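O-methyltransferase (Burkholderia thailandensis, PDB 3MCZ) probably transfers methyl groups from S-adenosylmethionine to hydroxyl groups of a substrate, as a dimeric member of the O-methyltransferase family. Local coordinates at residues 116-120 with 151-156; 125-131 with 305-309; 259-265 with 311-317; 164-169 with 190-196. All coordinates share one frame; numbering follows the deposited sequence.

Interaction 1: 116-120 with 151-156; sequences EHQYL and RARDAF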
loop_
_atom_site.group_PDB
_atom_site.type_symbol
_atom_site.label_atom_id
_atom_site.label_comp_id
_atom_site.label_asym_id
_atom_site.label_seq_id
_atom_site.Cartn_x
_atom_site.Cartn_y
_atom_site.Cartn_z
ATOM N N GLU A 116 8.753 9.440 5.770
ATOM C CA GLU A 116 9.251 8.796 6.985
ATOM C C GLU A 116 8.141 8.595 8.007
ATOM O O GLU A 116 8.049 7.537 8.641
ATOM C CB GLU A 116 10.336 9.646 7.613
ATOM C CG GLU A 116 10.848 9.070 8.915
ATOM C CD GLU A 116 12.040 9.836 9.448
ATOM O OE1 GLU A 116 12.203 11.023 9.112
ATOM O OE2 GLU A 116 12.826 9.224 10.179
ATOM N N HIS A 117 7.285 9.601 8.141
ATOM C CA HIS A 117 6.159 9.503 9.047
ATOM C C HIS A 117 5.276 8.323 8.592
ATOM O O HIS A 117 4.800 7.525 9.404
ATOM C CB HIS A 117 5.318 10.785 9.046
ATOM C CG HIS A 117 4.027 10.619 9.779
ATOM N ND1 HIS A 117 3.985 10.267 11.113
ATOM C CD2 HIS A 117 2.736 10.702 9.365
ATOM C CE1 HIS A 117 2.721 10.145 11.489
ATOM N NE2 HIS A 117 1.943 10.420 10.452
ATOM N N GLN A 118 5.046 8.242 7.289
ATOM C CA GLN A 118 4.226 7.166 6.727
ATOM C C GLN A 118 4.881 5.783 6.899
ATOM O O GLN A 118 4.238 4.851 7.355
ATOM C CB GLN A 118 3.890 7.452 5.282
ATOM C CG GLN A 118 2.927 8.644 5.091
ATOM C CD GLN A 118 2.890 9.155 3.667
ATOM O OE1 GLN A 118 3.901 9.115 2.952
ATOM N NE2 GLN A 118 1.743 9.702 3.262
ATOM N N TYR A 119 6.145 5.619 6.558
ATOM C CA TYR A 119 6.718 4.285 6.740
ATOM C C TYR A 119 6.883 3.861 8.171
ATOM O O TYR A 119 6.863 2.681 8.468
ATOM C CB TYR A 119 7.962 4.036 5.912
ATOM C CG TYR A 119 9.234 4.725 6.222
ATOM C CD1 TYR A 119 9.927 4.488 7.397
ATOM C CD2 TYR A 119 9.844 5.524 5.243
ATOM C CE1 TYR A 119 11.144 5.091 7.619
ATOM C CE2 TYR A 119 11.066 6.133 5.461
ATOM C CZ TYR A 119 11.707 5.920 6.651
ATOM O OH TYR A 119 12.930 6.534 6.875
ATOM N N LEU A 120 6.967 4.824 9.081
ATOM C CA LEU A 120 7.007 4.476 10.509
ATOM C C LEU A 120 5.684 3.888 11.062
ATOM O O LEU A 120 5.672 3.379 12.202
ATOM C CB LEU A 120 7.441 5.710 11.332
ATOM C CG LEU A 120 8.926 6.083 11.133
ATOM C CD1 LEU A 120 9.289 7.398 11.862
ATOM C CD2 LEU A 120 9.821 4.892 11.596
ATOM N N ARG A 151 12.352 10.465 16.568
ATOM C CA ARG A 151 12.285 10.337 15.122
ATOM C C ARG A 151 10.830 10.405 14.637
ATOM O O ARG A 151 10.513 11.159 13.714
ATOM C CB ARG A 151 12.935 9.010 14.668
ATOM C CG ARG A 151 13.060 8.825 13.176
ATOM C CD ARG A 151 13.377 7.369 12.775
ATOM N NE ARG A 151 13.446 7.206 11.316
ATOM C CZ ARG A 151 13.999 6.164 10.687
ATOM N NH1 ARG A 151 14.518 5.148 11.384
ATOM N NH2 ARG A 151 14.030 6.130 9.348
ATOM N N ALA A 152 9.949 9.621 15.253
ATOM C CA ALA A 152 8.562 9.573 14.815
ATOM C C ALA A 152 7.820 10.874 15.183
ATOM O O ALA A 152 6.957 11.328 14.421
ATOM C CB ALA A 152 7.852 8.331 15.393
ATOM N N ARG A 153 8.142 11.445 16.344
ATOM C CA ARG A 153 7.550 12.720 16.766
ATOM C C ARG A 153 7.930 13.828 15.781
ATOM O O ARG A 153 7.070 14.570 15.305
ATOM C CB ARG A 153 8.010 13.113 18.180
ATOM C CG ARG A 153 7.427 14.438 18.678
ATOM C CD ARG A 153 8.242 15.007 19.836
ATOM N NE ARG A 153 9.517 15.570 19.389
ATOM C CZ ARG A 153 10.398 16.144 20.204
ATOM N NH1 ARG A 153 10.143 16.216 21.506
ATOM N NH2 ARG A 153 11.532 16.631 19.721
ATOM N N ASP A 154 9.218 13.924 15.465
ATOM C CA ASP A 154 9.725 14.966 14.563
ATOM C C ASP A 154 9.248 14.793 13.100
ATOM O O ASP A 154 8.916 15.780 12.430
ATOM C CB ASP A 154 11.246 15.021 14.621
ATOM C CG ASP A 154 11.771 15.517 15.961
ATOM O OD1 ASP A 154 10.968 15.931 16.843
ATOM O OD2 ASP A 154 13.010 15.491 16.121
ATOM N N ALA A 155 9.201 13.552 12.620
ATOM C CA ALA A 155 8.665 13.263 11.298
ATOM C C ALA A 155 7.199 13.684 11.216
ATOM O O ALA A 155 6.778 14.335 10.253
ATOM C CB ALA A 155 8.820 11.779 10.952
ATOM N N PHE A 156 6.431 13.318 12.230
ATOM C CA PHE A 156 5.021 13.660 12.279
ATOM C C PHE A 156 4.867 15.186 12.286
ATOM O O PHE A 156 4.132 15.715 11.459
ATOM C CB PHE A 156 4.329 13.049 13.499
ATOM C CG PHE A 156 2.913 13.520 13.678
ATOM C CD1 PHE A 156 1.898 13.009 12.887
ATOM C CD2 PHE A 156 2.607 14.503 14.599
ATOM C CE1 PHE A 156 0.573 13.442 13.035
ATOM C CE2 PHE A 156 1.283 14.955 14.748
ATOM C CZ PHE A 156 0.278 14.404 13.969
HETATM O O HOH W 1 5.563 9.445 12.958
#
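R151, early in helix 150-172 of the methyltransferase domain, meets two polar groups of helix 112-119 with one guanidinium. Its chain is extended from CG to NE, and NE forms a salt bridge with E116 OE2 that is fairly straight (160°); the modelled 2.4 Å is very short and doubtful. R151 NH2 also lies 2.7 Å from Y119 OH, but that bond is weak, bent to 120°, with guanidinium and ring almost perpendicular. Among the aromatics, H117 and F156 point the same way side by side, with H117 CE1 3.3 Å from CD1 at the edge of the F156 ring. A water bridges the helices, 2.6 Å from H117 ND1 and donating to A152 O. L120 CD1 makes apolar contact with A152 CB (3.9 Å), and the CB atoms of H117 and A155 are 4.1 Å apart. Helix 142-145 borders this junction, with Q142 touching both H117 and F156, while Q118 on helix 112-119 bonds to S32 of the second subunit.

Interaction 2: 125-131 with 305-309; sequences WPRLGEI and LHMMV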
loop_
_atom_site.group_PDB
_atom_site.type_symbol
_atom_site.label_atom_id
_atom_site.label_comp_id
_atom_site.label_asym_id
_atom_site.label_seq_id
_atom_site.Cartn_x
_atom_site.Cartn_y
_atom_site.Cartn_z
ATOM N N TRP A 125 -0.583 -0.969 11.230
ATOM C CA TRP A 125 -1.786 -1.252 10.447
ATOM C C TRP A 125 -2.268 -2.694 10.495
ATOM O O TRP A 125 -3.473 -2.922 10.660
ATOM C CB TRP A 125 -1.660 -0.634 9.017
ATOM C CG TRP A 125 -1.985 0.780 9.124
ATOM C CD1 TRP A 125 -1.157 1.780 9.513
ATOM C CD2 TRP A 125 -3.297 1.392 8.954
ATOM N NE1 TRP A 125 -1.852 2.973 9.584
ATOM C CE2 TRP A 125 -3.165 2.754 9.275
ATOM C CE3 TRP A 125 -4.564 0.905 8.597
ATOM C CZ2 TRP A 125 -4.234 3.654 9.195
ATOM C CZ3 TRP A 125 -5.635 1.803 8.523
ATOM C CH2 TRP A 125 -5.462 3.162 8.834
ATOM N N PRO A 126 -1.358 -3.682 10.461
ATOM C CA PRO A 126 -1.793 -5.050 10.624
ATOM C C PRO A 126 -2.305 -5.361 12.033
ATOM O O PRO A 126 -2.811 -6.452 12.266
ATOM C CB PRO A 126 -0.520 -5.857 10.337
ATOM C CG PRO A 126 0.290 -4.982 9.548
ATOM C CD PRO A 126 0.073 -3.635 10.141
ATOM N N ARG A 127 -2.194 -4.403 12.953
ATOM C CA ARG A 127 -2.654 -4.632 14.320
ATOM C C ARG A 127 -4.003 -4.022 14.551
ATOM O O ARG A 127 -4.419 -3.852 15.708
ATOM C CB ARG A 127 -1.604 -4.116 15.321
ATOM C CG ARG A 127 -0.302 -4.842 15.173
ATOM C CD ARG A 127 0.810 -4.281 16.062
ATOM N NE ARG A 127 0.581 -4.752 17.419
ATOM C CZ ARG A 127 1.398 -4.581 18.459
ATOM N NH1 ARG A 127 2.543 -3.916 18.341
ATOM N NH2 ARG A 127 1.038 -5.090 19.629
ATOM N N LEU A 128 -4.733 -3.750 13.459
ATOM C CA LEU A 128 -6.071 -3.259 13.547
ATOM C C LEU A 128 -6.944 -4.015 14.505
ATOM O O LEU A 128 -7.724 -3.400 15.237
ATOM C CB LEU A 128 -6.779 -3.273 12.196
ATOM C CG LEU A 128 -6.852 -1.983 11.423
ATOM C CD1 LEU A 128 -7.365 -2.261 10.004
ATOM C CD2 LEU A 128 -7.825 -0.985 12.169
ATOM N N GLY A 129 -6.900 -5.347 14.434
ATOM C CA GLY A 129 -7.731 -6.207 15.289
ATOM C C GLY A 129 -7.549 -5.918 16.771
ATOM O O GLY A 129 -8.497 -5.983 17.535
ATOM N N GLU A 130 -6.322 -5.610 17.187
ATOM C CA GLU A 130 -6.051 -5.289 18.593
ATOM C C GLU A 130 -6.629 -3.920 18.975
ATOM O O GLU A 130 -7.135 -3.739 20.092
ATOM C CB GLU A 130 -4.537 -5.263 18.886
ATOM C CG GLU A 130 -3.827 -6.593 18.719
ATOM C CD GLU A 130 -2.303 -6.440 18.807
ATOM O OE1 GLU A 130 -1.814 -6.053 19.890
ATOM O OE2 GLU A 130 -1.599 -6.682 17.785
ATOM N N ILE A 131 -6.477 -2.957 18.080
ATOM C CA ILE A 131 -6.946 -1.578 18.309
ATOM C C ILE A 131 -8.438 -1.547 18.458
ATOM O O ILE A 131 -8.965 -0.885 19.365
ATOM C CB ILE A 131 -6.539 -0.584 17.160
ATOM C CG1 ILE A 131 -5.027 -0.625 16.896
ATOM C CG2 ILE A 131 -7.045 0.867 17.503
ATOM C CD1 ILE A 131 -4.613 0.139 15.638
ATOM N N LEU A 305 -10.795 6.477 10.260
ATOM C CA LEU A 305 -10.112 5.246 10.594
ATOM C C LEU A 305 -8.609 5.437 10.815
ATOM O O LEU A 305 -8.023 4.817 11.711
ATOM C CB LEU A 305 -10.387 4.182 9.504
ATOM C CG LEU A 305 -9.813 2.770 9.788
ATOM C CD1 LEU A 305 -10.512 2.149 11.027
ATOM C CD2 LEU A 305 -9.920 1.859 8.575
ATOM N N HIS A 306 -7.969 6.246 9.970
ATOM C CA HIS A 306 -6.556 6.587 10.116
ATOM C C HIS A 306 -6.293 7.136 11.529
ATOM O O HIS A 306 -5.349 6.729 12.221
ATOM C CB HIS A 306 -6.206 7.588 9.022
ATOM C CG HIS A 306 -4.742 7.801 8.798
ATOM N ND1 HIS A 306 -4.267 8.457 7.684
ATOM C CD2 HIS A 306 -3.657 7.441 9.515
ATOM C CE1 HIS A 306 -2.945 8.506 7.737
ATOM N NE2 HIS A 306 -2.550 7.909 8.848
HETATM N N MSE A 307 -7.146 8.029 11.977
HETATM C CA MSE A 307 -6.965 8.672 13.279
HETATM C C MSE A 307 -7.221 7.690 14.410
HETATM O O MSE A 307 -6.517 7.739 15.397
HETATM C CB MSE A 307 -7.879 9.899 13.420
HETATM C CG MSE A 307 -7.523 11.067 12.493
HETATM SE SE MSE A 307 -5.662 11.641 12.611
HETATM C CE MSE A 307 -5.408 11.402 14.510
HETATM N N MSE A 308 -8.173 6.775 14.227
HETATM C CA MSE A 308 -8.413 5.676 15.171
HETATM C C MSE A 308 -7.188 4.777 15.278
HETATM O O MSE A 308 -6.829 4.312 16.380
HETATM C CB MSE A 308 -9.643 4.863 14.718
HETATM C CG MSE A 308 -10.140 3.856 15.730
HETATM SE SE MSE A 308 -10.962 2.374 14.918
HETATM C CE MSE A 308 -9.445 1.459 14.688
ATOM N N VAL A 309 -6.504 4.522 14.158
ATOM C CA VAL A 309 -5.266 3.739 14.285
ATOM C C VAL A 309 -4.207 4.535 15.086
ATOM O O VAL A 309 -3.486 3.942 15.922
ATOM C CB VAL A 309 -4.725 3.259 12.922
ATOM C CG1 VAL A 309 -3.300 2.680 13.048
ATOM C CG2 VAL A 309 -5.711 2.231 12.312
#
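V309 places both its methyls against the indole of W125. CG2 stands over the six-membered ring, 3.7 Å from its centroid and 13° off the normal, a CH-pi contact; CG1, anti to the backbone N (chi1 169°), meets the five-membered side 3.8 Å from W125 NE1. At the indole edge, W125 CZ2 comes 3.8 Å from H306 CD2, and the two rings make an offset edge-to-face pair with planes 71° apart. L128 CD2 touches V309 CG2 at 3.9 Å, while I131 CG2 meets CE of the selenomethionine M308 at 3.7 Å. W125 and H306 also pack on R36, and L305 on I40, of the second subunit, placing the contact at the dimer interface. The other side of 125-131 is looser and more polar: there R127 grips E130 side-on through NE and NH2, well clear of helix 305-309. With no hydrogen bond linking the two segments, the chemistry is consistent with a union by apolar packing, in which the indole offers both a face and an edge.

Interaction 3: 259-265 with 311-317; sequences HYFDARE and TNHGELH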
loop_
_atom_site.group_PDB
_atom_site.type_symbol
_atom_site.label_atom_id
_atom_site.label_comp_id
_atom_site.label_asym_id
_atom_site.label_seq_id
_atom_site.Cartn_x
_atom_site.Cartn_y
_atom_site.Cartn_z
ATOM N N HIS A 259 -10.191 15.816 15.959
ATOM C CA HIS A 259 -10.224 14.406 15.738
ATOM C C HIS A 259 -9.358 13.569 16.705
ATOM O O HIS A 259 -9.326 12.360 16.567
ATOM C CB HIS A 259 -9.868 14.081 14.287
ATOM C CG HIS A 259 -8.588 14.694 13.841
ATOM N ND1 HIS A 259 -8.539 15.849 13.099
ATOM C CD2 HIS A 259 -7.305 14.343 14.086
ATOM C CE1 HIS A 259 -7.277 16.180 12.889
ATOM N NE2 HIS A 259 -6.506 15.272 13.463
ATOM N N TYR A 260 -8.675 14.213 17.652
ATOM C CA TYR A 260 -8.044 13.513 18.767
ATOM C C TYR A 260 -8.993 13.222 19.923
ATOM O O TYR A 260 -8.630 12.518 20.859
ATOM C CB TYR A 260 -6.854 14.325 19.311
ATOM C CG TYR A 260 -5.685 14.302 18.376
ATOM C CD1 TYR A 260 -4.818 13.233 18.357
ATOM C CD2 TYR A 260 -5.468 15.353 17.490
ATOM C CE1 TYR A 260 -3.748 13.208 17.494
ATOM C CE2 TYR A 260 -4.419 15.340 16.618
ATOM C CZ TYR A 260 -3.556 14.282 16.626
ATOM O OH TYR A 260 -2.503 14.277 15.754
ATOM N N PHE A 261 -10.205 13.760 19.849
ATOM C CA PHE A 261 -11.148 13.688 20.947
ATOM C C PHE A 261 -12.344 12.818 20.576
ATOM O O PHE A 261 -12.760 12.831 19.416
ATOM C CB PHE A 261 -11.597 15.098 21.291
ATOM C CG PHE A 261 -10.483 15.983 21.740
ATOM C CD1 PHE A 261 -9.835 15.744 22.960
ATOM C CD2 PHE A 261 -10.010 16.998 20.929
ATOM C CE1 PHE A 261 -8.753 16.568 23.376
ATOM C CE2 PHE A 261 -8.945 17.815 21.330
ATOM C CZ PHE A 261 -8.324 17.592 22.568
ATOM N N ASP A 262 -12.887 12.055 21.540
ATOM C CA ASP A 262 -14.239 11.487 21.345
ATOM C C ASP A 262 -15.307 12.595 21.329
ATOM O O ASP A 262 -15.025 13.738 21.653
ATOM C CB ASP A 262 -14.570 10.344 22.325
ATOM C CG ASP A 262 -14.856 10.782 23.746
ATOM O OD1 ASP A 262 -15.138 11.951 24.039
ATOM O OD2 ASP A 262 -14.832 9.876 24.606
ATOM N N ALA A 263 -16.531 12.259 20.981
ATOM C CA ALA A 263 -17.565 13.309 20.814
ATOM C C ALA A 263 -17.828 14.083 22.107
ATOM O O ALA A 263 -18.045 15.279 22.087
ATOM C CB ALA A 263 -18.907 12.707 20.235
ATOM N N ARG A 264 -17.820 13.412 23.238
ATOM C CA ARG A 264 -18.055 14.088 24.496
ATOM C C ARG A 264 -16.942 15.104 24.752
ATOM O O ARG A 264 -17.186 16.250 25.133
ATOM C CB ARG A 264 -18.078 13.069 25.627
ATOM C CG ARG A 264 -18.169 13.682 26.969
ATOM C CD ARG A 264 -17.915 12.685 28.148
ATOM N NE ARG A 264 -17.260 13.441 29.185
ATOM C CZ ARG A 264 -15.943 13.554 29.338
ATOM N NH1 ARG A 264 -15.473 14.302 30.328
ATOM N NH2 ARG A 264 -15.093 12.911 28.551
ATOM N N GLU A 265 -15.718 14.629 24.587
ATOM C CA GLU A 265 -14.556 15.468 24.793
ATOM C C GLU A 265 -14.545 16.651 23.826
ATOM O O GLU A 265 -14.290 17.782 24.238
ATOM C CB GLU A 265 -13.283 14.652 24.653
ATOM C CG GLU A 265 -13.029 13.724 25.807
ATOM C CD GLU A 265 -11.900 12.721 25.498
ATOM O OE1 GLU A 265 -11.595 12.457 24.309
ATOM O OE2 GLU A 265 -11.323 12.182 26.443
ATOM N N THR A 311 -4.466 7.125 17.364
ATOM C CA THR A 311 -4.698 7.485 18.765
ATOM C C THR A 311 -5.995 6.835 19.295
ATOM O O THR A 311 -6.977 6.676 18.536
ATOM C CB THR A 311 -4.698 9.053 18.906
ATOM O OG1 THR A 311 -4.459 9.399 20.269
ATOM C CG2 THR A 311 -5.973 9.681 18.449
ATOM N N ASN A 312 -6.042 6.552 20.594
ATOM C CA ASN A 312 -7.168 5.804 21.178
ATOM C C ASN A 312 -8.544 6.353 20.775
ATOM O O ASN A 312 -9.374 5.616 20.310
ATOM C CB ASN A 312 -7.075 5.833 22.716
ATOM C CG ASN A 312 -7.987 4.813 23.401
ATOM O OD1 ASN A 312 -8.428 3.840 22.806
ATOM N ND2 ASN A 312 -8.307 5.075 24.671
ATOM N N HIS A 313 -8.767 7.636 21.012
ATOM C CA HIS A 313 -10.046 8.281 20.710
ATOM C C HIS A 313 -10.111 8.913 19.343
ATOM O O HIS A 313 -11.035 9.674 19.050
ATOM C CB HIS A 313 -10.393 9.344 21.766
ATOM C CG HIS A 313 -10.676 8.785 23.114
ATOM N ND1 HIS A 313 -10.925 9.590 24.210
ATOM C CD2 HIS A 313 -10.775 7.509 23.552
ATOM C CE1 HIS A 313 -11.144 8.827 25.267
ATOM N NE2 HIS A 313 -11.018 7.565 24.901
ATOM N N GLY A 314 -9.174 8.573 18.459
ATOM C CA GLY A 314 -9.125 9.186 17.133
ATOM C C GLY A 314 -10.421 8.968 16.375
ATOM O O GLY A 314 -10.936 7.832 16.291
ATOM N N GLU A 315 -10.974 10.033 15.807
ATOM C CA GLU A 315 -12.221 9.911 15.082
ATOM C C GLU A 315 -12.532 11.236 14.440
ATOM O O GLU A 315 -12.373 12.276 15.107
ATOM C CB GLU A 315 -13.334 9.559 16.060
ATOM C CG GLU A 315 -14.733 9.599 15.441
ATOM C CD GLU A 315 -15.854 9.155 16.401
ATOM O OE1 GLU A 315 -15.617 9.080 17.633
ATOM O OE2 GLU A 315 -16.994 8.897 15.905
ATOM N N LEU A 316 -12.978 11.231 13.190
ATOM C CA LEU A 316 -13.362 12.470 12.527
ATOM C C LEU A 316 -14.832 12.668 12.838
ATOM O O LEU A 316 -15.609 11.809 12.565
ATOM C CB LEU A 316 -13.130 12.422 11.006
ATOM C CG LEU A 316 -13.400 13.727 10.239
ATOM C CD1 LEU A 316 -12.608 14.926 10.784
ATOM C CD2 LEU A 316 -13.142 13.503 8.706
ATOM N N HIS A 317 -15.193 13.808 13.421
ATOM C CA HIS A 317 -16.566 14.143 13.718
ATOM C C HIS A 317 -17.216 14.877 12.538
ATOM O O HIS A 317 -16.548 15.684 11.863
ATOM C CB HIS A 317 -16.624 14.987 14.991
ATOM C CG HIS A 317 -15.946 14.318 16.144
ATOM N ND1 HIS A 317 -16.414 13.136 16.680
ATOM C CD2 HIS A 317 -14.818 14.621 16.817
ATOM C CE1 HIS A 317 -15.606 12.752 17.655
ATOM N NE2 HIS A 317 -14.634 13.640 17.764
HETATM O O HOH W 2 -17.317 9.797 19.816
#
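E265 OE1 is gripped by two donors that reach it from the same face of its carboxylate: D262 N at 3.1 Å and H313 ND1 at 2.9 Å. The histidine bond is nearly straight (161°) and comes from the syn side, though out of the carboxylate plane. D262 returns the favour, its OD1 accepting from E265 N at 2.8 Å; this capping box starts helix 263-275. D262 OD2 also lies over a face of the H313 ring, the carboxylate almost parallel to it (10°). H317 NE2 donates to F261 O at 2.6 Å, with the oxygen close to the imidazole plane, and E315 N donates to H259 O at 3.0 Å. G314 CA makes a CA-H...O contact with that same H259 O. A water accepts from A263 N and donates to E315 OE1. The loop, which runs from helix 298-310 to helix 319-328 and begins with a type I turn, packs against the start of helix 263-275; L316 touches strand 281-288, and N312 OD1 accepts from K72 of the second subunit.

Interaction 4: 164-169 with 190-196; sequences SQPMVD and HGTYLAQ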
loop_
_atom_site.group_PDB
_atom_site.type_symbol
_atom_site.label_atom_id
_atom_site.label_comp_id
_atom_site.label_asym_id
_atom_site.label_seq_id
_atom_site.Cartn_x
_atom_site.Cartn_y
_atom_site.Cartn_z
ATOM N N SER A 164 0.113 20.977 5.901
ATOM C CA SER A 164 -0.822 22.008 6.291
ATOM C C SER A 164 -0.690 23.327 5.520
ATOM O O SER A 164 -1.576 24.162 5.622
ATOM C CB SER A 164 -0.710 22.271 7.793
ATOM O OG SER A 164 -1.083 21.082 8.475
ATOM N N GLN A 165 0.377 23.515 4.745
ATOM C CA GLN A 165 0.651 24.846 4.151
ATOM C C GLN A 165 -0.478 25.465 3.325
ATOM O O GLN A 165 -0.695 26.686 3.384
ATOM C CB GLN A 165 1.934 24.852 3.306
ATOM C CG GLN A 165 2.441 26.247 2.939
ATOM C CD GLN A 165 2.773 27.089 4.160
ATOM O OE1 GLN A 165 3.400 26.600 5.103
ATOM N NE2 GLN A 165 2.338 28.351 4.162
ATOM N N PRO A 166 -1.164 24.661 2.508
ATOM C CA PRO A 166 -2.247 25.291 1.725
ATOM C C PRO A 166 -3.282 25.937 2.601
ATOM O O PRO A 166 -3.720 27.021 2.301
ATOM C CB PRO A 166 -2.860 24.126 0.953
ATOM C CG PRO A 166 -1.744 23.122 0.830
ATOM C CD PRO A 166 -0.900 23.275 2.080
HETATM N N MSE A 167 -3.653 25.280 3.701
HETATM C CA MSE A 167 -4.665 25.855 4.559
HETATM C C MSE A 167 -4.134 26.988 5.404
HETATM O O MSE A 167 -4.865 27.905 5.683
HETATM C CB MSE A 167 -5.313 24.817 5.425
HETATM C CG MSE A 167 -6.359 24.133 4.661
HETATM SE SE MSE A 167 -6.488 22.426 5.349
HETATM C CE MSE A 167 -4.603 22.074 5.724
ATOM N N VAL A 168 -2.851 26.930 5.773
ATOM C CA VAL A 168 -2.190 28.044 6.486
ATOM C C VAL A 168 -2.334 29.361 5.729
ATOM O O VAL A 168 -2.661 30.399 6.305
ATOM C CB VAL A 168 -0.696 27.762 6.737
ATOM C CG1 VAL A 168 -0.058 28.973 7.331
ATOM C CG2 VAL A 168 -0.532 26.520 7.681
ATOM N N ASP A 169 -2.107 29.310 4.428
ATOM C CA ASP A 169 -2.202 30.504 3.584
ATOM C C ASP A 169 -3.625 31.072 3.564
ATOM O O ASP A 169 -3.798 32.284 3.642
ATOM C CB ASP A 169 -1.729 30.185 2.164
ATOM C CG ASP A 169 -0.320 29.579 2.134
ATOM O OD1 ASP A 169 0.471 29.861 3.068
ATOM O OD2 ASP A 169 -0.008 28.824 1.185
ATOM N N HIS A 190 2.974 22.538 16.148
ATOM C CA HIS A 190 4.080 23.103 15.365
ATOM C C HIS A 190 3.945 24.624 15.278
ATOM O O HIS A 190 4.937 25.359 15.372
ATOM C CB HIS A 190 4.181 22.467 13.972
ATOM C CG HIS A 190 2.876 22.350 13.255
ATOM N ND1 HIS A 190 2.311 23.402 12.569
ATOM C CD2 HIS A 190 2.028 21.302 13.106
ATOM C CE1 HIS A 190 1.166 23.010 12.033
ATOM N NE2 HIS A 190 0.966 21.742 12.352
ATOM N N GLY A 191 2.707 25.086 15.138
ATOM C CA GLY A 191 2.391 26.495 15.303
ATOM C C GLY A 191 2.448 27.309 14.031
ATOM O O GLY A 191 2.532 28.552 14.089
ATOM N N THR A 192 2.380 26.624 12.883
ATOM C CA THR A 192 2.571 27.296 11.613
ATOM C C THR A 192 1.409 28.247 11.313
ATOM O O THR A 192 1.639 29.300 10.729
ATOM C CB THR A 192 2.808 26.284 10.458
ATOM O OG1 THR A 192 3.962 25.489 10.782
ATOM C CG2 THR A 192 3.084 26.984 9.182
ATOM N N TYR A 193 0.187 27.902 11.719
ATOM C CA TYR A 193 -0.942 28.798 11.449
ATOM C C TYR A 193 -0.730 30.118 12.205
ATOM O O TYR A 193 -0.827 31.191 11.620
ATOM C CB TYR A 193 -2.282 28.196 11.840
ATOM C CG TYR A 193 -2.710 26.961 11.035
ATOM C CD1 TYR A 193 -2.295 25.674 11.406
ATOM C CD2 TYR A 193 -3.534 27.083 9.934
ATOM C CE1 TYR A 193 -2.687 24.556 10.679
ATOM C CE2 TYR A 193 -3.927 25.973 9.186
ATOM C CZ TYR A 193 -3.506 24.704 9.566
ATOM O OH TYR A 193 -3.905 23.590 8.835
ATOM N N LEU A 194 -0.422 30.034 13.488
ATOM C CA LEU A 194 -0.278 31.257 14.278
ATOM C C LEU A 194 0.855 32.132 13.777
ATOM O O LEU A 194 0.688 33.339 13.640
ATOM C CB LEU A 194 -0.060 30.920 15.737
ATOM C CG LEU A 194 0.049 32.155 16.631
ATOM C CD1 LEU A 194 -1.280 32.936 16.611
ATOM C CD2 LEU A 194 0.407 31.767 18.025
ATOM N N ALA A 195 2.007 31.514 13.496
ATOM C CA ALA A 195 3.166 32.236 13.045
ATOM C C ALA A 195 2.879 32.972 11.737
ATOM O O ALA A 195 3.250 34.137 11.584
ATOM C CB ALA A 195 4.373 31.276 12.886
ATOM N N GLN A 196 2.221 32.305 10.788
ATOM C CA GLN A 196 1.970 32.916 9.495
ATOM C C GLN A 196 0.941 34.035 9.626
ATOM O O GLN A 196 1.023 35.037 8.922
ATOM C CB GLN A 196 1.512 31.874 8.476
ATOM C CG GLN A 196 2.649 31.082 7.873
ATOM C CD GLN A 196 3.092 31.645 6.542
ATOM O OE1 GLN A 196 2.797 31.076 5.488
ATOM N NE2 GLN A 196 3.787 32.770 6.574
HETATM O O HOH W 3 -3.069 21.071 9.977
#
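V168 and Y193 bring their CA atoms to 5.2 Å where helices 164-169 and 192-196 pass with short-segment axes 9.5 Å apart at a signed crossing angle of -37°. The setting is the Rossmann-like fold of class I methyltransferases: H190 and G191 end the glycine-rich loop after strand 182-186, which in relatives approaches the cofactor, and helix 192-200 follows. V168 wedges between two side chains. Its CG2 stands over the centre of the Y193 ring, 3.7 Å from the centroid and 11° off the normal, a CH-pi contact. A chi1 of 174° turns V168 CG1 away from the backbone N and toward Q196, with Q196 CG 3.5 Å away, although Q196 has two conformers and this approach applies to one of them. T192 CG2 adds an apolar touch on V168 CG2. On the more exposed side, Q165 bends at its second torsion so that NE2 donates to D169 OD1 (2.6 Å) within its own helix; its bond across to Q196 OE1 is tentative for the same reason. On the loop side, T192 N donates to H190 ND1 at 3.2 Å, tying the helix start to the imidazole. Y193 also packs on L286 and N255, of strands 281-288 and 251-255. At its phenol end, a water near the ring plane lies 2.9 Å from Y193 OH and donates to S164 OG, a hydroxyl that also bonds to M160 O.

Overall arrangement
From the N terminus, helix 112-119 opens interaction 1, and 125-131 opens interaction 2 before 151-156 closes the first, so these two cross. Helix 150-172 then serves twice: after interaction 1 it opens interaction 4, which closes a 20-residue loop through strand 182-186 and lies entirely within the 173-residue span of interaction 2. Segment 259-265 opens interaction 3; helix 298-310 next completes interaction 2, and the following loop completes interaction 3, another crossing. Interactions 2 and 3 touch through M307 with H259 and Y260. F156 against Y260 joins interaction 1 to interaction 3. Interaction 4 joins two helices of the Rossmann-like domain, whereas interactions 2 and 3 lie where the second subunit is in reach.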